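Long-range contact in ferritin (Pseudo-nitzschia multiseries, PDB 4IWK), which oxidises ferrous iron at a ferroxidase centre and probably stores it as ferric hydroxide in a soluble, readily available form: residues Ser20-Phe30 and Ala39-Glu49. Sequence-based numbering, arbitrary orientation.
With FE (Fe (III) ion), chain I; FE (Fe (III) ion), chain G.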
ATOM      1  N   SER A  20       6.970 -26.502  41.452  1.00 17.33           N
ATOM      2  CA  SER A  20       7.505 -25.211  40.989  1.00 16.92           C
ATOM      3  C   SER A  20       8.795 -24.846  41.734  1.00 17.94           C
ATOM      4  O   SER A  20       9.771 -24.359  41.133  1.00 16.80           O
ATOM      5  CB  SER A  20       6.426 -24.156  41.211  1.00 18.18           C
ATOM      6  OG  SER A  20       6.928 -22.913  40.732  1.00 18.64           O
ATOM      7  N   GLN A  21       8.770 -25.078  43.060  1.00 16.04           N
ATOM      8  CA  GLN A  21       9.948 -24.710  43.892  1.00 16.41           C
ATOM      9  C   GLN A  21      11.100 -25.646  43.628  1.00 16.44           C
ATOM     10  O   GLN A  21      12.290 -25.245  43.668  1.00 17.04           O
ATOM     11  CB  GLN A  21       9.577 -24.755  45.427  1.00 16.72           C
ATOM     12  CG  GLN A  21       8.714 -23.569  45.829  1.00 19.77           C
ATOM     13  CD  GLN A  21       9.599 -22.273  45.770  1.00 23.65           C
ATOM     14  OE1 GLN A  21       9.560 -21.615  44.726  1.00 29.83           O
ATOM     15  NE2 GLN A  21      10.376 -21.975  46.821  1.00 22.99           N
ATOM     16  N   VAL A  22      10.813 -26.950  43.402  1.00 15.92           N
ATOM     17  CA  VAL A  22      11.892 -27.864  43.056  1.00 17.28           C
ATOM     18  C   VAL A  22      12.573 -27.466  41.699  1.00 17.58           C
ATOM     19  O   VAL A  22      13.836 -27.475  41.563  1.00 18.43           O
ATOM     20  CB  VAL A  22      11.355 -29.307  43.015  1.00 16.41           C
ATOM     21  CG1 VAL A  22      12.482 -30.255  42.474  1.00 17.82           C
ATOM     22  CG2 VAL A  22      10.943 -29.765  44.474  1.00 17.24           C
ATOM     23  N   TYR A  23      11.756 -27.130  40.713  1.00 15.95           N
ATOM     24  CA  TYR A  23      12.347 -26.626  39.442  1.00 16.44           C
ATOM     25  C   TYR A  23      13.140 -25.383  39.675  1.00 17.45           C
ATOM     26  O   TYR A  23      14.216 -25.258  39.060  1.00 16.50           O
ATOM     27  CB  TYR A  23      11.164 -26.354  38.454  1.00 16.88           C
ATOM     28  CG  TYR A  23      10.807 -27.610  37.679  1.00 17.04           C
ATOM     29  CD1 TYR A  23       9.529 -28.157  37.721  1.00 18.18           C
ATOM     30  CD2 TYR A  23      11.688 -28.085  36.704  1.00 18.19           C
ATOM     31  CE1 TYR A  23       9.167 -29.304  36.943  1.00 19.65           C
ATOM     32  CE2 TYR A  23      11.356 -29.179  35.886  1.00 18.40           C
ATOM     33  CZ  TYR A  23      10.099 -29.751  36.005  1.00 19.25           C
ATOM     34  OH  TYR A  23       9.699 -30.815  35.211  1.00 21.22           O
ATOM     35  N   LEU A  24      12.695 -24.483  40.599  1.00 16.26           N
ATOM     36  CA  LEU A  24      13.483 -23.272  40.793  1.00 17.78           C
ATOM     37  C   LEU A  24      14.806 -23.704  41.470  1.00 17.91           C
ATOM     38  O   LEU A  24      15.876 -23.192  41.109  1.00 15.45           O
ATOM     39  CB  LEU A  24      12.720 -22.314  41.732  1.00 15.95           C
ATOM     40  CG  LEU A  24      13.513 -21.066  42.131  1.00 16.05           C
ATOM     41  CD1 LEU A  24      13.798 -20.272  40.822  1.00 17.81           C
ATOM     42  CD2 LEU A  24      12.681 -20.176  43.053  1.00 16.87           C
ATOM     43  N   SER A  25      14.765 -24.636  42.435  1.00 16.53           N
ATOM     44  CA  SER A  25      16.013 -25.134  43.033  0.50 17.48           C
ATOM     45  C   SER A  25      16.985 -25.735  41.970  1.00 17.96           C
ATOM     46  O   SER A  25      18.207 -25.482  42.040  1.00 17.99           O
ATOM     47  CB  SER A  25      15.717 -26.149  44.159  0.50 17.71           C
ATOM     48  OG  SER A  25      15.355 -27.438  43.670  0.50 19.21           O
ATOM     49  N   ALA A  26      16.427 -26.497  41.005  1.00 16.82           N
ATOM     50  CA  ALA A  26      17.278 -27.035  39.904  1.00 16.44           C
ATOM     51  C   ALA A  26      17.893 -25.885  39.085  1.00 17.81           C
ATOM     52  O   ALA A  26      19.069 -25.945  38.717  1.00 17.98           O
ATOM     53  CB  ALA A  26      16.479 -27.962  39.014  1.00 17.54           C
ATOM     54  N   SER A  27      17.090 -24.858  38.780  1.00 17.25           N
ATOM     55  CA  SER A  27      17.625 -23.705  38.028  0.50 16.00           C
ATOM     56  C   SER A  27      18.799 -23.061  38.769  1.00 18.17           C
ATOM     57  O   SER A  27      19.787 -22.622  38.180  1.00 18.18           O
ATOM     58  CB  SER A  27      16.510 -22.658  37.795  0.50 14.44           C
ATOM     59  OG  SER A  27      16.377 -21.762  38.897  0.50 14.38           O
ATOM     60  N   ILE A  28      18.689 -23.003  40.093  1.00 16.60           N
ATOM     61  CA  ILE A  28      19.795 -22.357  40.893  1.00 17.18           C
ATOM     62  C   ILE A  28      21.017 -23.239  40.809  1.00 18.06           C
ATOM     63  O   ILE A  28      22.105 -22.755  40.538  1.00 19.72           O
ATOM     64  CB  ILE A  28      19.309 -22.157  42.364  1.00 17.31           C
ATOM     65  CG1 ILE A  28      18.228 -21.072  42.415  1.00 18.70           C
ATOM     66  CG2 ILE A  28      20.539 -21.835  43.194  1.00 18.82           C
ATOM     67  CD1 ILE A  28      17.514 -21.089  43.776  1.00 19.79           C
ATOM     68  N   TRP A  29      20.862 -24.577  40.979  1.00 16.80           N
ATOM     69  CA  TRP A  29      22.005 -25.436  40.876  1.00 18.66           C
ATOM     70  C   TRP A  29      22.659 -25.278  39.521  1.00 20.59           C
ATOM     71  O   TRP A  29      23.891 -25.195  39.402  1.00 18.21           O
ATOM     72  CB  TRP A  29      21.571 -26.934  41.161  1.00 16.88           C
ATOM     73  CG  TRP A  29      22.808 -27.783  41.314  1.00 17.70           C
ATOM     74  CD1 TRP A  29      23.434 -28.109  42.515  1.00 20.39           C
ATOM     75  CD2 TRP A  29      23.576 -28.385  40.261  1.00 18.02           C
ATOM     76  NE1 TRP A  29      24.568 -28.873  42.244  1.00 22.25           N
ATOM     77  CE2 TRP A  29      24.688 -29.052  40.879  1.00 22.42           C
ATOM     78  CE3 TRP A  29      23.487 -28.363  38.860  1.00 20.89           C
ATOM     79  CZ2 TRP A  29      25.675 -29.784  40.099  1.00 25.41           C
ATOM     80  CZ3 TRP A  29      24.455 -29.057  38.075  1.00 23.15           C
ATOM     81  CH2 TRP A  29      25.581 -29.733  38.721  1.00 23.76           C
ATOM     82  N   PHE A  30      21.860 -25.354  38.435  1.00 16.15           N
ATOM     83  CA  PHE A  30      22.439 -25.246  37.104  1.00 18.24           C
ATOM     84  C   PHE A  30      23.145 -23.893  36.937  1.00 20.12           C
ATOM     85  O   PHE A  30      24.231 -23.883  36.386  1.00 19.29           O
ATOM     86  CB  PHE A  30      21.313 -25.358  36.082  1.00 16.68           C
ATOM     87  CG  PHE A  30      20.914 -26.800  35.853  1.00 19.46           C
ATOM     88  CD1 PHE A  30      21.895 -27.756  35.637  1.00 19.42           C
ATOM     89  CD2 PHE A  30      19.587 -27.184  35.864  1.00 18.64           C
ATOM     90  CE1 PHE A  30      21.575 -29.121  35.371  1.00 21.89           C
ATOM     91  CE2 PHE A  30      19.244 -28.540  35.593  1.00 20.87           C
ATOM     92  CZ  PHE A  30      20.244 -29.513  35.371  1.00 19.16           C
ATOM     93  N   ALA A  39      19.490 -24.217  33.126  1.00 19.20           N
ATOM     94  CA  ALA A  39      18.837 -23.387  34.136  1.00 18.46           C
ATOM     95  C   ALA A  39      17.621 -22.747  33.543  1.00 21.99           C
ATOM     96  O   ALA A  39      16.577 -22.663  34.198  1.00 20.72           O
ATOM     97  CB  ALA A  39      19.848 -22.333  34.615  1.00 20.78           C
ATOM     98  N   ALA A  40      17.740 -22.246  32.318  1.00 19.81           N
ATOM     99  CA  ALA A  40      16.545 -21.529  31.729  1.00 21.74           C
ATOM    100  C   ALA A  40      15.407 -22.495  31.479  1.00 20.53           C
ATOM    101  O   ALA A  40      14.247 -22.100  31.725  1.00 19.79           O
ATOM    102  CB  ALA A  40      16.994 -20.869  30.415  1.00 22.77           C
ATOM    103  N   TYR A  41      15.709 -23.770  31.129  1.00 19.69           N
ATOM    104  CA  TYR A  41      14.675 -24.782  31.001  1.00 20.97           C
ATOM    105  C   TYR A  41      13.996 -24.943  32.352  1.00 21.39           C
ATOM    106  O   TYR A  41      12.747 -25.010  32.418  1.00 20.24           O
ATOM    107  CB  TYR A  41      15.260 -26.054  30.455  1.00 20.63           C
ATOM    108  CG  TYR A  41      14.224 -27.085  30.085  1.00 26.24           C
ATOM    109  CD1 TYR A  41      13.915 -27.326  28.725  1.00 31.53           C
ATOM    110  CD2 TYR A  41      13.634 -27.909  31.061  1.00 28.05           C
ATOM    111  CE1 TYR A  41      13.014 -28.277  28.375  1.00 31.59           C
ATOM    112  CE2 TYR A  41      12.669 -28.835  30.694  1.00 28.66           C
ATOM    113  CZ  TYR A  41      12.383 -29.017  29.379  1.00 36.40           C
ATOM    114  OH  TYR A  41      11.455 -30.003  29.056  1.00 49.39           O
ATOM    115  N   MET A  42      14.791 -25.089  33.389  1.00 16.87           N
ATOM    116  CA  MET A  42      14.179 -25.328  34.742  1.00 17.99           C
ATOM    117  C   MET A  42      13.315 -24.097  35.162  1.00 19.66           C
ATOM    118  O   MET A  42      12.228 -24.283  35.775  1.00 19.70           O
ATOM    119  CB  MET A  42      15.263 -25.634  35.797  1.00 20.11           C
ATOM    120  CG  MET A  42      16.085 -26.898  35.483  1.00 20.34           C
ATOM    121  SD  MET A  42      14.986 -28.351  35.488  1.00 24.42           S
ATOM    122  CE  MET A  42      16.038 -29.796  35.086  1.00 32.48           C
ATOM    123  N   LEU A  43      13.806 -22.887  34.916  1.00 17.59           N
ATOM    124  CA  LEU A  43      13.000 -21.700  35.242  1.00 18.58           C
ATOM    125  C   LEU A  43      11.641 -21.660  34.499  1.00 18.22           C
ATOM    126  O   LEU A  43      10.640 -21.319  35.117  1.00 20.96           O
ATOM    127  CB  LEU A  43      13.928 -20.465  35.031  1.00 21.56           C
ATOM    128  CG  LEU A  43      13.412 -19.265  35.704  1.00 28.12           C
ATOM    129  CD1 LEU A  43      13.707 -19.432  37.204  1.00 24.53           C
ATOM    130  CD2 LEU A  43      14.309 -18.190  35.078  1.00 30.47           C
ATOM    131  N   ALA A  44      11.629 -22.060  33.213  1.00 18.33           N
ATOM    132  CA  ALA A  44      10.391 -22.052  32.446  1.00 19.63           C
ATOM    133  C   ALA A  44       9.473 -23.097  33.084  1.00 22.52           C
ATOM    134  O   ALA A  44       8.284 -22.827  33.223  1.00 19.63           O
ATOM    135  CB  ALA A  44      10.707 -22.356  30.966  1.00 22.69           C
ATOM    136  N   GLU A  45       9.995 -24.278  33.422  1.00 18.14           N
ATOM    137  CA  GLU A  45       9.124 -25.222  34.094  1.00 20.22           C
ATOM    138  C   GLU A  45       8.679 -24.792  35.470  1.00 17.28           C
ATOM    139  O   GLU A  45       7.516 -25.172  35.846  1.00 18.70           O
ATOM    140  CB  GLU A  45       9.861 -26.537  34.350  1.00 21.15           C
ATOM    141  CG  GLU A  45      10.066 -27.321  33.070  1.00 29.82           C
ATOM    142  CD  GLU A  45       8.723 -27.822  32.593  1.00 37.86           C
ATOM    143  OE1 GLU A  45       7.853 -28.206  33.432  1.00 38.53           O
ATOM    144  OE2 GLU A  45       8.586 -27.751  31.368  1.00 47.53           O
ATOM    145  N   SER A  46       9.493 -24.076  36.246  1.00 17.70           N
ATOM    146  CA  SER A  46       9.010 -23.609  37.550  1.00 16.72           C
ATOM    147  C   SER A  46       7.754 -22.701  37.305  1.00 18.86           C
ATOM    148  O   SER A  46       6.795 -22.794  38.077  1.00 18.29           O
ATOM    149  CB  SER A  46      10.109 -22.735  38.180  1.00 16.07           C
ATOM    150  OG  SER A  46       9.666 -22.223  39.392  1.00 19.32           O
ATOM    151  N   ALA A  47       7.786 -21.871  36.264  1.00 18.93           N
ATOM    152  CA  ALA A  47       6.619 -20.994  36.035  1.00 18.73           C
ATOM    153  C   ALA A  47       5.440 -21.853  35.564  1.00 19.66           C
ATOM    154  O   ALA A  47       4.292 -21.540  35.967  1.00 20.81           O
ATOM    155  CB  ALA A  47       6.983 -19.970  34.928  1.00 19.17           C
ATOM    156  N   GLU A  48       5.680 -22.869  34.739  1.00 19.88           N
ATOM    157  CA  GLU A  48       4.567 -23.701  34.175  1.00 21.43           C
ATOM    158  C   GLU A  48       3.913 -24.450  35.336  1.00 20.90           C
ATOM    159  O   GLU A  48       2.696 -24.533  35.392  1.00 22.44           O
ATOM    160  CB  GLU A  48       5.148 -24.617  33.125  1.00 26.22           C
ATOM    161  CG  GLU A  48       4.056 -25.379  32.433  1.00 38.07           C
ATOM    162  CD  GLU A  48       4.683 -26.473  31.638  1.00 54.44           C
ATOM    163  OE1 GLU A  48       5.213 -26.155  30.519  1.00 52.16           O
ATOM    164  OE2 GLU A  48       4.739 -27.605  32.210  1.00 60.35           O
ATOM    165  N   GLU A  49       4.697 -25.005  36.271  1.00 16.65           N
ATOM    166  CA  GLU A  49       4.019 -25.748  37.375  1.00 17.73           C
ATOM    167  C   GLU A  49       3.251 -24.776  38.248  1.00 18.99           C
ATOM    168  O   GLU A  49       2.159 -25.157  38.751  1.00 18.96           O
ATOM    169  CB  GLU A  49       5.108 -26.385  38.276  1.00 16.92           C
ATOM    170  CG  GLU A  49       5.934 -27.432  37.579  1.00 18.38           C
ATOM    171  CD  GLU A  49       5.168 -28.697  37.341  1.00 26.03           C
ATOM    172  OE1 GLU A  49       3.998 -28.702  37.694  1.00 22.86           O
ATOM    173  OE2 GLU A  49       5.788 -29.710  37.044  1.00 26.27           O
TER
HETATM  174 FE    FE I 203       5.408 -30.665  35.203  0.85 23.97          FE
HETATM  175 FE    FE G 201       2.415 -29.918  37.100  0.90 24.50          FE
HETATM  176  O   HOH W   1       1.026 -31.444  37.000  1.00 28.28           O
HETATM  177  O   HOH W   2       3.589 -31.000  35.711  1.00 28.00           O
HETATM  178  O   HOH W   3       5.632 -29.165  34.187  1.00 34.45           O
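Tyr23 and Met42 interlock where the first two antiparallel helices of the ferritin four-helix bundle pack beside the ferroxidase centre, the axes of 20-30 and 39-49 approaching to 7.7 Å at 167°. Tyr23 enters a hole formed by Met42, Glu45, Ser46 and Glu49. Over one face of its ring lies Glu45 CB, 3.3 Å from the ring centroid in a CH-pi contact, while Met42 SD comes to the ring edge, 3.5 Å from Tyr23 CD2. Bent at its second torsion (chi2 -63°), Met42 in turn fills the hole between Tyr23, Ala26, Ser27 and Phe30, its CE meeting the edge of the Phe30 ring. Where the backbones run close, two serines exchange bonds: Ser20 OG donates to Ser46 O (2.7 Å) and Ser46 OG to Ser20 O (2.8 Å). Ser20 O also accepts from Leu24 N, on the other face of its carbonyl plane.

At the metal end, Glu49 OE2 lies 3.4 Å from Tyr23 CE1, near the ring plane. Glu49 OE2 and OE1 each bind a different ferric ion, OE2 the iron of chain I and OE1 that of chain G, both at 2.1 Å. Tyr23 OH hydrogen-bonds Glu95, another iron ligand. A leucine in place of Tyr23 would probably leave Glu95 without this bond and Glu45 CB without its aromatic floor. Such second-shell support, joined to knobs-into-holes packing, is typical of the ferritin diiron site buried within its helical bundle.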